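Local structure of cellulosomal scaffoldin (Acetivibrio cellulolyticus, 4WI0) at residues L88-D93 with A146-K151. The protein carries an X module and a type II dockerin that pairs with a cohesin in cellulosome assembly, and as a whole probably hydrolyses cellulose. The protein carries 1 engineered substitution. Numbering follows the deposited sequence.
Engineered in segment 146-151: G150 (natural residue Asn). With CA (calcium ion), chain C.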
loop_
_atom_site.group_PDB
_atom_site.type_symbol
_atom_site.label_atom_id
_atom_site.label_comp_id
_atom_site.label_asym_id
_atom_site.label_seq_id
_atom_site.Cartn_x
_atom_site.Cartn_y
_atom_site.Cartn_z
ATOM N N LEU B 88 3.656 18.524 -5.803
ATOM C CA LEU B 88 3.311 17.264 -5.178
ATOM C C LEU B 88 3.511 17.327 -3.668
ATOM O O LEU B 88 4.445 17.966 -3.191
ATOM C CB LEU B 88 4.124 16.133 -5.801
ATOM C CG LEU B 88 3.824 15.897 -7.288
ATOM C CD1 LEU B 88 4.532 14.652 -7.780
ATOM C CD2 LEU B 88 2.334 15.791 -7.558
ATOM N N MET B 89 2.592 16.693 -2.934
ATOM C CA MET B 89 2.678 16.545 -1.475
ATOM C C MET B 89 2.736 15.057 -1.098
ATOM O O MET B 89 1.989 14.234 -1.659
ATOM C CB MET B 89 1.479 17.205 -0.797
ATOM C CG MET B 89 1.480 18.728 -0.877
ATOM S SD MET B 89 2.803 19.465 0.110
ATOM C CE MET B 89 2.156 19.131 1.741
ATOM N N TRP B 90 3.618 14.714 -0.154
ATOM C CA TRP B 90 3.844 13.298 0.209
ATOM C C TRP B 90 3.025 12.869 1.424
ATOM O O TRP B 90 3.238 13.362 2.547
ATOM C CB TRP B 90 5.328 13.027 0.478
ATOM C CG TRP B 90 6.252 13.451 -0.636
ATOM C CD1 TRP B 90 5.915 13.717 -1.933
ATOM C CD2 TRP B 90 7.669 13.629 -0.545
ATOM N NE1 TRP B 90 7.033 14.057 -2.649
ATOM C CE2 TRP B 90 8.124 14.012 -1.821
ATOM C CE3 TRP B 90 8.599 13.505 0.495
ATOM C CZ2 TRP B 90 9.468 14.272 -2.090
ATOM C CZ3 TRP B 90 9.934 13.763 0.230
ATOM C CH2 TRP B 90 10.356 14.142 -1.051
ATOM N N ALA B 91 2.080 11.960 1.201
ATOM C CA ALA B 91 1.274 11.402 2.279
ATOM C C ALA B 91 2.111 10.481 3.164
ATOM O O ALA B 91 3.071 9.870 2.705
ATOM C CB ALA B 91 0.102 10.618 1.708
ATOM N N GLY B 92 1.730 10.375 4.428
ATOM C CA GLY B 92 2.330 9.387 5.325
ATOM C C GLY B 92 3.213 9.898 6.449
ATOM O O GLY B 92 3.895 9.094 7.064
ATOM N N ASP B 93 3.239 11.208 6.703
ATOM C CA ASP B 93 3.671 11.712 8.016
ATOM C C ASP B 93 2.423 11.822 8.890
ATOM O O ASP B 93 1.712 12.834 8.868
ATOM C CB ASP B 93 4.403 13.054 7.935
ATOM C CG ASP B 93 4.901 13.521 9.296
ATOM O OD1 ASP B 93 5.029 12.658 10.184
ATOM O OD2 ASP B 93 5.153 14.738 9.496
ATOM N N ALA B 146 5.923 4.114 1.793
ATOM C CA ALA B 146 7.227 3.586 1.369
ATOM C C ALA B 146 7.882 4.364 0.216
ATOM O O ALA B 146 9.113 4.360 0.098
ATOM C CB ALA B 146 7.117 2.109 1.012
ATOM N N LYS B 147 7.078 5.036 -0.617
ATOM C CA LYS B 147 7.604 5.901 -1.696
ATOM C C LYS B 147 8.642 6.901 -1.207
ATOM O O LYS B 147 9.570 7.240 -1.942
ATOM C CB LYS B 147 6.498 6.735 -2.352
ATOM C CG LYS B 147 5.510 5.990 -3.221
ATOM C CD LYS B 147 4.483 6.974 -3.775
ATOM C CE LYS B 147 3.566 6.320 -4.793
ATOM N NZ LYS B 147 4.260 6.005 -6.074
ATOM N N HIS B 148 8.447 7.404 0.009
ATOM C CA HIS B 148 9.322 8.420 0.566
ATOM C C HIS B 148 9.798 8.014 1.963
ATOM O O HIS B 148 9.972 8.854 2.837
ATOM C CB HIS B 148 8.595 9.769 0.569
ATOM C CG HIS B 148 8.154 10.214 -0.794
ATOM N ND1 HIS B 148 9.013 10.792 -1.704
ATOM C CD2 HIS B 148 6.956 10.126 -1.415
ATOM C CE1 HIS B 148 8.360 11.058 -2.819
ATOM N NE2 HIS B 148 7.105 10.665 -2.670
ATOM N N PHE B 149 10.030 6.715 2.146
ATOM C CA PHE B 149 10.474 6.174 3.429
ATOM C C PHE B 149 11.797 6.818 3.843
ATOM O O PHE B 149 12.711 6.912 3.037
ATOM C CB PHE B 149 10.652 4.656 3.338
ATOM C CG PHE B 149 10.814 3.978 4.677
ATOM C CD1 PHE B 149 9.727 3.818 5.523
ATOM C CD2 PHE B 149 12.054 3.495 5.089
ATOM C CE1 PHE B 149 9.873 3.197 6.751
ATOM C CE2 PHE B 149 12.203 2.871 6.319
ATOM C CZ PHE B 149 11.109 2.718 7.148
ATOM N N GLY B 150 11.885 7.251 5.098
ATOM C CA GLY B 150 13.107 7.842 5.631
ATOM C C GLY B 150 13.341 9.289 5.231
ATOM O O GLY B 150 14.430 9.797 5.419
ATOM N N LYS B 151 12.325 9.963 4.693
ATOM C CA LYS B 151 12.467 11.368 4.281
ATOM C C LYS B 151 11.908 12.361 5.301
ATOM O O LYS B 151 11.052 12.021 6.124
ATOM C CB LYS B 151 11.785 11.606 2.922
ATOM C CG LYS B 151 12.376 10.813 1.766
ATOM C CD LYS B 151 13.799 11.251 1.427
ATOM C CE LYS B 151 14.523 10.218 0.579
ATOM N NZ LYS B 151 14.726 8.929 1.306
HETATM CA CA CA C . 6.082 10.730 10.973
HETATM O O HOH W 1 4.550 11.260 12.806
HETATM O O HOH W 2 7.017 9.222 12.568
#
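W90 and H148 meet as a face-to-face stack: the imidazole lies flat over one face of the indole, its ring centroid 3.4 Å from that of the five-membered ring, the planes 10° apart. H148 ND1 sits over the centre of the indole ring system, and W90 CD2 above the middle of the imidazole. In both side chains CG is anti to the carbonyl carbon (chi1 -53° for W90, -59° for H148), which sends each ring towards the other segment. Tryptophan suits the place through its broad flat face; histidine adds a ring that can stack and still use its rim for polar bonding. Its NE2 is hydrogen-bonded to D11 OD2, which implies a proton on NE2, helps fix the rotation of the imidazole and could raise its tendency to carry a positive charge.

K151 adds a smaller apolar contact, CB lying 3.9 Å from W90 CZ3. Lysine suits the place because its methylenes pack while the chain bends away beyond CG, and NZ forms a salt bridge with an acidic side chain of the partner protein chain.

The stack joins the two modules of the X-dockerin pair: W90 lies at the end of the X module, in the region of strand 78-89, whereas H148 comes after dockerin helix 139-146. A type II turn from H148 to K151, with K151 N bonded to H148 O at 3.2 Å, brings both residues to the indole. The engineered G150 (Asn in nature) has positive phi and forms a G1 beta bulge with K151 opposite I104.

Three residues after W90 the chain enters the dockerin's first calcium site, where D93 OD1 holds calcium at 2.3 Å together with carboxylate oxygens of D101 and D108, the backbone O of A103 and two waters; aspartate suits because its hard, anionic oxygen matches calcium.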